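Local coordinates for regulatory protein SWI6 (Saccharomyces cerevisiae, PDB 1SW6), which acts as a transcription coactivator, pairing with SWI4 in SBF and with MBP1 in MBF for cell-cycle-dependent gene expression, here as its ankyrin-repeat domain, at residues A[163-168]-A[193-199]; A[208-213]-A[293-298]. One frame throughout, in Å; residues are numbered along the deposited sequence.

Interaction 1. Residues A[163-168]-A[193-199]; sequences MGESCL and CLILEDS
The turn that opens an ankyrin repeat, Met163 to Ser166 ahead of helix 167-173, lies against 193-199, where the second repeat passes into the third. At the turn end, Ser199 N donates to Met163 O at 3.1 Å with an N-H...O angle of 162°. The backbone angles of Gly164 favour glycine: a CB there would press on the preceding carbonyl O and on Ser199 N. Gly164 O sits 3.2 Å from Asp198 CB.

The side chains of Glu165 and Asp198 lie side by side, pointing the same way, their carboxylate planes nearly coplanar (29° apart), with Glu165 OE2 4.1 Å from Asp198 OD1; a water donates to both atoms. Counterweights lie close by: Glu165 OE1 pairs with Lys170 and Lys173, while Asp198 accepts from His207 through OD1 and from the backbone N of Met200 and Arg202 through OD2. Ser166, the N-cap of helix 167-173, has OG 2.9 Å from a second water that lies within bonding distance of Cys193 O, and weakly caps Val169 N.

Toward the helix the contact turns apolar. Leu168 has CG anti to its backbone nitrogen (chi1 178°), and its CD2 meets Leu194 CD2 at 3.5 Å. Leu168 CB presses equally close on Cys193 CB, and Cys167 SG stands 3.8 Å from Cys193 SG, too far for a disulfide. The chemistry thus changes along the contact from backbone bonding to bridged acids to tight apolar packing, and bringing two buried acids together probably depends on the water and on their outside partners.

Interaction 2. Residues A[208-213]-A[293-298]; sequences IIITSG and LGNISI
Ile298 CD1 reaches across between Ile209 and Ser212, 3.6 Å from Ile209 CD1 and 3.7 Å from Ser212 CB. With CG1 anti to the backbone N (chi1 -158°), the extended Ile298 chain carries that methyl to helix 204-212, while its CG2 branch lies 3.8 Å from Ser212 OG. Leu293 uses a single methyl: its CD1 lies 3.5 Å from Ile209 O and also touches Gly213 CA at 3.8 Å. To one side, ND2 of Asn295 comes within 4.0 Å of Ser212 CB, a loose contact.

Ser212 OG donates to Ile209 O within its own helix, a modelled distance too short to press. Gly294, at positive phi, ends helix 286-293, and Asn295 stands at the N-cap of helix 296-304; both Leu293 and Ile298, flanking this turn, point toward 208-213. Exchanging Ile298 for an alanine here is likely to deprive Ile209 CD1 and Ser212 CB of its CD1 methyl and open a gap between the helices.

Further out, Ile209 also packs on Cys286, Ile289 and Ala290 of helix 286-293, joining the third ankyrin repeat to the fourth. Ile208 and Ser212 lean on Ala221 of helix 218-234, and Thr211 packs on Cys217 of the second subunit.

In the fold
Interaction 1 and interaction 2 follow in series along the chain, their centres 19 Å apart and their nearest atoms about 7 Å apart without touching. Interaction 1 spans the junction of the second and third repeats near the chain's centre; interaction 2 joins the third to the fourth, its own centre about 18 Å from the centre of the chain. Strand 196-197, at the boundary of the second and third repeats, is followed in the chain by helix 204-212, whose Ile204 and His207 meet Leu168 and Glu165, while its later residues face 293-298. Helix 218-234 also touches both, through Leu194 and Ser212. The two contacts join neighbouring repeats in succession, consistent with the end-to-end stacking of an ankyrin domain.

Interaction 1. Residues A[163-168]-A[193-199]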
ATOM      1  N   MET A 163      -7.086  11.787   2.191  1.00 44.93           N
ATOM      2  CA  MET A 163      -6.144  12.737   2.768  1.00 45.27           C
ATOM      3  C   MET A 163      -6.055  13.960   1.855  1.00 43.61           C
ATOM      4  O   MET A 163      -5.359  14.924   2.159  1.00 43.31           O
ATOM      5  CB  MET A 163      -4.765  12.093   2.891  1.00 48.69           C
ATOM      6  CG  MET A 163      -4.696  10.990   3.918  1.00 52.66           C
ATOM      7  SD  MET A 163      -4.849  11.708   5.554  1.00 61.28           S
ATOM      8  CE  MET A 163      -3.111  12.241   5.834  1.00 59.27           C
ATOM      9  N   GLY A 164      -6.764  13.908   0.731  1.00 41.72           N
ATOM     10  CA  GLY A 164      -6.737  15.009  -0.216  1.00 41.18           C
ATOM     11  C   GLY A 164      -5.520  14.908  -1.123  1.00 41.06           C
ATOM     12  O   GLY A 164      -5.155  15.854  -1.826  1.00 39.67           O
ATOM     13  N   GLU A 165      -4.879  13.746  -1.099  1.00 40.54           N
ATOM     14  CA  GLU A 165      -3.710  13.514  -1.929  1.00 40.07           C
ATOM     15  C   GLU A 165      -4.117  13.124  -3.340  1.00 38.96           C
ATOM     16  O   GLU A 165      -4.942  12.231  -3.536  1.00 39.55           O
ATOM     17  CB  GLU A 165      -2.830  12.442  -1.281  1.00 40.59           C
ATOM     18  CG  GLU A 165      -2.088  13.005  -0.081  1.00 39.76           C
ATOM     19  CD  GLU A 165      -1.273  11.981   0.688  1.00 41.70           C
ATOM     20  OE1 GLU A 165      -0.989  10.878   0.148  1.00 37.97           O
ATOM     21  OE2 GLU A 165      -0.904  12.303   1.843  1.00 41.91           O
ATOM     22  N   SER A 166      -3.553  13.818  -4.322  1.00 37.41           N
ATOM     23  CA  SER A 166      -3.857  13.561  -5.735  1.00 35.85           C
ATOM     24  C   SER A 166      -3.091  12.350  -6.246  1.00 33.38           C
ATOM     25  O   SER A 166      -2.255  11.802  -5.540  1.00 30.52           O
ATOM     26  CB  SER A 166      -3.472  14.771  -6.579  1.00 35.03           C
ATOM     27  OG  SER A 166      -2.063  14.929  -6.567  1.00 39.05           O
ATOM     28  N   CYS A 167      -3.370  11.943  -7.479  1.00 32.91           N
ATOM     29  CA  CYS A 167      -2.678  10.798  -8.054  1.00 33.80           C
ATOM     30  C   CYS A 167      -1.217  11.121  -8.326  1.00 32.53           C
ATOM     31  O   CYS A 167      -0.358  10.255  -8.201  1.00 33.30           O
ATOM     32  CB  CYS A 167      -3.368  10.316  -9.344  1.00 35.47           C
ATOM     33  SG  CYS A 167      -3.559  11.557 -10.634  1.00 42.57           S
ATOM     34  N   LEU A 168      -0.924  12.364  -8.691  1.00 33.13           N
ATOM     35  CA  LEU A 168       0.459  12.744  -8.947  1.00 32.33           C
ATOM     36  C   LEU A 168       1.249  12.665  -7.635  1.00 31.23           C
ATOM     37  O   LEU A 168       2.433  12.349  -7.637  1.00 30.93           O
ATOM     38  CB  LEU A 168       0.537  14.152  -9.541  1.00 31.47           C
ATOM     39  CG  LEU A 168       1.969  14.635  -9.789  1.00 34.11           C
ATOM     40  CD1 LEU A 168       2.607  13.783 -10.872  1.00 33.69           C
ATOM     41  CD2 LEU A 168       1.966  16.116 -10.192  1.00 32.64           C
ATOM     42  N   CYS A 193      -2.390  18.325 -11.752  1.00 35.25           N
ATOM     43  CA  CYS A 193      -2.292  18.044 -10.320  1.00 35.40           C
ATOM     44  C   CYS A 193      -1.270  18.938  -9.617  1.00 35.02           C
ATOM     45  O   CYS A 193      -1.325  19.117  -8.407  1.00 34.09           O
ATOM     46  CB  CYS A 193      -1.901  16.579 -10.081  1.00 37.77           C
ATOM     47  SG  CYS A 193      -3.018  15.347 -10.801  1.00 41.54           S
ATOM     48  N   LEU A 194      -0.334  19.493 -10.376  1.00 34.92           N
ATOM     49  CA  LEU A 194       0.690  20.354  -9.794  1.00 34.62           C
ATOM     50  C   LEU A 194       0.116  21.539  -9.025  1.00 35.28           C
ATOM     51  O   LEU A 194       0.776  22.081  -8.145  1.00 35.09           O
ATOM     52  CB  LEU A 194       1.619  20.886 -10.884  1.00 32.66           C
ATOM     53  CG  LEU A 194       2.476  19.845 -11.586  1.00 31.81           C
ATOM     54  CD1 LEU A 194       3.233  20.498 -12.736  1.00 28.77           C
ATOM     55  CD2 LEU A 194       3.440  19.231 -10.570  1.00 32.38           C
ATOM     56  N   ILE A 195      -1.105  21.954  -9.349  1.00 35.88           N
ATOM     57  CA  ILE A 195      -1.681  23.096  -8.645  1.00 35.88           C
ATOM     58  C   ILE A 195      -2.526  22.703  -7.439  1.00 36.52           C
ATOM     59  O   ILE A 195      -3.091  23.564  -6.764  1.00 36.74           O
ATOM     60  CB  ILE A 195      -2.545  23.962  -9.583  1.00 35.94           C
ATOM     61  CG1 ILE A 195      -3.860  23.248  -9.898  1.00 36.41           C
ATOM     62  CG2 ILE A 195      -1.763  24.276 -10.856  1.00 34.55           C
ATOM     63  CD1 ILE A 195      -4.879  24.137 -10.567  1.00 38.36           C
ATOM     64  N   LEU A 196      -2.585  21.407  -7.148  1.00 35.64           N
ATOM     65  CA  LEU A 196      -3.378  20.903  -6.033  1.00 36.36           C
ATOM     66  C   LEU A 196      -2.641  20.763  -4.689  1.00 37.85           C
ATOM     67  O   LEU A 196      -1.484  20.346  -4.640  1.00 38.20           O
ATOM     68  CB  LEU A 196      -3.967  19.538  -6.414  1.00 34.87           C
ATOM     69  CG  LEU A 196      -4.735  19.438  -7.734  1.00 35.07           C
ATOM     70  CD1 LEU A 196      -5.161  17.982  -7.995  1.00 33.22           C
ATOM     71  CD2 LEU A 196      -5.950  20.352  -7.664  1.00 33.75           C
ATOM     72  N   GLU A 197      -3.331  21.111  -3.600  1.00 38.63           N
ATOM     73  CA  GLU A 197      -2.793  20.967  -2.245  1.00 40.71           C
ATOM     74  C   GLU A 197      -3.733  19.997  -1.526  1.00 40.76           C
ATOM     75  O   GLU A 197      -4.923  19.951  -1.827  1.00 38.61           O
ATOM     76  CB  GLU A 197      -2.771  22.308  -1.496  1.00 42.44           C
ATOM     77  CG  GLU A 197      -4.132  22.963  -1.310  1.00 46.12           C
ATOM     78  CD  GLU A 197      -4.045  24.292  -0.572  1.00 48.86           C
ATOM     79  OE1 GLU A 197      -5.101  24.903  -0.303  1.00 51.65           O
ATOM     80  OE2 GLU A 197      -2.919  24.728  -0.256  1.00 50.19           O
ATOM     81  N   ASP A 198      -3.208  19.217  -0.587  1.00 42.18           N
ATOM     82  CA  ASP A 198      -4.038  18.255   0.125  1.00 43.97           C
ATOM     83  C   ASP A 198      -4.676  18.843   1.388  1.00 46.30           C
ATOM     84  O   ASP A 198      -4.638  20.057   1.611  1.00 47.26           O
ATOM     85  CB  ASP A 198      -3.212  17.002   0.454  1.00 43.20           C
ATOM     86  CG  ASP A 198      -2.058  17.283   1.393  1.00 42.18           C
ATOM     87  OD1 ASP A 198      -1.190  16.394   1.536  1.00 43.64           O
ATOM     88  OD2 ASP A 198      -2.021  18.372   2.007  1.00 43.55           O
ATOM     89  N   SER A 199      -5.268  17.981   2.209  1.00 47.38           N
ATOM     90  CA  SER A 199      -5.928  18.423   3.430  1.00 48.63           C
ATOM     91  C   SER A 199      -4.994  19.089   4.438  1.00 49.24           C
ATOM     92  O   SER A 199      -5.449  19.666   5.424  1.00 48.79           O
ATOM     93  CB  SER A 199      -6.645  17.242   4.079  1.00 49.42           C
ATOM     94  OG  SER A 199      -7.633  16.739   3.198  1.00 50.58           O
TER
HETATM   95  O   HOH W   1      -0.618  14.487   3.792  1.00 60.48           O
HETATM   96  O   HOH W   2      -0.788  17.458  -6.193  1.00 42.19           O

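Interaction 2. Residues A[208-213]-A[293-298]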
ATOM      1  N   ILE A 208       7.457  15.598  -2.078  1.00 32.33           N
ATOM      2  CA  ILE A 208       8.737  15.143  -2.618  1.00 31.08           C
ATOM      3  C   ILE A 208       9.747  15.161  -1.472  1.00 32.92           C
ATOM      4  O   ILE A 208      10.441  14.175  -1.208  1.00 30.29           O
ATOM      5  CB  ILE A 208       9.243  16.061  -3.762  1.00 30.21           C
ATOM      6  CG1 ILE A 208       8.337  15.913  -4.995  1.00 31.28           C
ATOM      7  CG2 ILE A 208      10.694  15.719  -4.097  1.00 29.32           C
ATOM      8  CD1 ILE A 208       8.803  16.677  -6.204  1.00 26.31           C
ATOM      9  N   ILE A 209       9.811  16.292  -0.782  1.00 32.60           N
ATOM     10  CA  ILE A 209      10.713  16.433   0.340  1.00 34.72           C
ATOM     11  C   ILE A 209      10.394  15.439   1.452  1.00 34.90           C
ATOM     12  O   ILE A 209      11.303  14.829   2.000  1.00 33.86           O
ATOM     13  CB  ILE A 209      10.673  17.874   0.875  1.00 35.45           C
ATOM     14  CG1 ILE A 209      11.733  18.713   0.150  1.00 36.28           C
ATOM     15  CG2 ILE A 209      10.910  17.894   2.373  1.00 37.97           C
ATOM     16  CD1 ILE A 209      11.558  18.790  -1.348  1.00 36.30           C
ATOM     17  N   ILE A 210       9.116  15.265   1.792  1.00 36.72           N
ATOM     18  CA  ILE A 210       8.769  14.308   2.844  1.00 38.78           C
ATOM     19  C   ILE A 210       9.338  12.940   2.478  1.00 38.74           C
ATOM     20  O   ILE A 210       9.838  12.205   3.330  1.00 39.71           O
ATOM     21  CB  ILE A 210       7.240  14.145   3.020  1.00 38.72           C
ATOM     22  CG1 ILE A 210       6.624  15.417   3.595  1.00 39.72           C
ATOM     23  CG2 ILE A 210       6.952  12.967   3.938  1.00 39.89           C
ATOM     24  CD1 ILE A 210       7.134  15.789   4.949  1.00 41.67           C
ATOM     25  N   THR A 211       9.264  12.609   1.195  1.00 38.54           N
ATOM     26  CA  THR A 211       9.763  11.330   0.709  1.00 38.27           C
ATOM     27  C   THR A 211      11.275  11.237   0.801  1.00 38.20           C
ATOM     28  O   THR A 211      11.823  10.187   1.147  1.00 38.68           O
ATOM     29  CB  THR A 211       9.342  11.085  -0.754  1.00 37.88           C
ATOM     30  OG1 THR A 211       7.932  10.859  -0.812  1.00 36.54           O
ATOM     31  CG2 THR A 211      10.051   9.886  -1.321  1.00 39.64           C
ATOM     32  N   SER A 212      11.951  12.331   0.478  1.00 37.54           N
ATOM     33  CA  SER A 212      13.408  12.354   0.519  1.00 38.77           C
ATOM     34  C   SER A 212      13.946  11.899   1.882  1.00 39.50           C
ATOM     35  O   SER A 212      15.096  11.475   1.991  1.00 39.09           O
ATOM     36  CB  SER A 212      13.924  13.765   0.231  1.00 37.44           C
ATOM     37  OG  SER A 212      13.676  14.616   1.337  1.00 36.24           O
ATOM     38  N   GLY A 213      13.114  11.992   2.911  1.00 41.09           N
ATOM     39  CA  GLY A 213      13.539  11.597   4.243  1.00 44.33           C
ATOM     40  C   GLY A 213      13.441  10.107   4.530  1.00 45.65           C
ATOM     41  O   GLY A 213      14.093   9.606   5.451  1.00 45.61           O
ATOM     42  N   LEU A 293      14.839  17.386   8.417  1.00 49.43           N
ATOM     43  CA  LEU A 293      15.205  16.010   8.081  1.00 50.58           C
ATOM     44  C   LEU A 293      16.724  15.839   8.127  1.00 52.11           C
ATOM     45  O   LEU A 293      17.234  14.750   8.402  1.00 53.18           O
ATOM     46  CB  LEU A 293      14.678  15.634   6.692  1.00 49.50           C
ATOM     47  CG  LEU A 293      13.163  15.720   6.472  1.00 49.38           C
ATOM     48  CD1 LEU A 293      12.844  15.272   5.057  1.00 49.60           C
ATOM     49  CD2 LEU A 293      12.427  14.841   7.474  1.00 49.47           C
ATOM     50  N   GLY A 294      17.448  16.917   7.850  1.00 54.01           N
ATOM     51  CA  GLY A 294      18.899  16.846   7.889  1.00 55.90           C
ATOM     52  C   GLY A 294      19.581  16.465   6.588  1.00 57.27           C
ATOM     53  O   GLY A 294      20.770  16.732   6.411  1.00 58.84           O
ATOM     54  N   ASN A 295      18.842  15.833   5.681  1.00 57.71           N
ATOM     55  CA  ASN A 295      19.389  15.429   4.388  1.00 58.63           C
ATOM     56  C   ASN A 295      19.853  16.681   3.634  1.00 57.57           C
ATOM     57  O   ASN A 295      19.057  17.376   3.006  1.00 57.64           O
ATOM     58  CB  ASN A 295      18.311  14.667   3.608  1.00 61.98           C
ATOM     59  CG  ASN A 295      18.664  14.466   2.143  1.00 65.74           C
ATOM     60  OD1 ASN A 295      19.802  14.124   1.799  1.00 68.17           O
ATOM     61  ND2 ASN A 295      17.675  14.658   1.272  1.00 65.87           N
ATOM     62  N   ILE A 296      21.148  16.963   3.712  1.00 56.62           N
ATOM     63  CA  ILE A 296      21.735  18.139   3.081  1.00 56.59           C
ATOM     64  C   ILE A 296      21.603  18.187   1.558  1.00 55.43           C
ATOM     65  O   ILE A 296      21.527  19.269   0.967  1.00 54.85           O
ATOM     66  CB  ILE A 296      23.233  18.268   3.436  1.00 58.07           C
ATOM     67  CG1 ILE A 296      23.791  19.578   2.872  1.00 59.58           C
ATOM     68  CG2 ILE A 296      24.007  17.083   2.867  1.00 59.26           C
ATOM     69  CD1 ILE A 296      25.230  19.860   3.249  1.00 61.25           C
ATOM     70  N   SER A 297      21.586  17.021   0.924  1.00 52.99           N
ATOM     71  CA  SER A 297      21.474  16.948  -0.524  1.00 51.08           C
ATOM     72  C   SER A 297      20.293  17.743  -1.089  1.00 48.22           C
ATOM     73  O   SER A 297      20.478  18.615  -1.931  1.00 47.18           O
ATOM     74  CB  SER A 297      21.362  15.486  -0.959  1.00 52.12           C
ATOM     75  OG  SER A 297      21.009  15.393  -2.330  1.00 55.74           O
ATOM     76  N   ILE A 298      19.083  17.447  -0.619  1.00 45.19           N
ATOM     77  CA  ILE A 298      17.901  18.128  -1.118  1.00 43.44           C
ATOM     78  C   ILE A 298      17.750  19.548  -0.549  1.00 42.25           C
ATOM     79  O   ILE A 298      17.088  20.393  -1.146  1.00 39.85           O
ATOM     80  CB  ILE A 298      16.632  17.257  -0.874  1.00 45.10           C
ATOM     81  CG1 ILE A 298      15.527  17.669  -1.843  1.00 44.74           C
ATOM     82  CG2 ILE A 298      16.169  17.373   0.563  1.00 46.00           C
ATOM     83  CD1 ILE A 298      14.437  16.642  -1.977  1.00 45.57           C
TER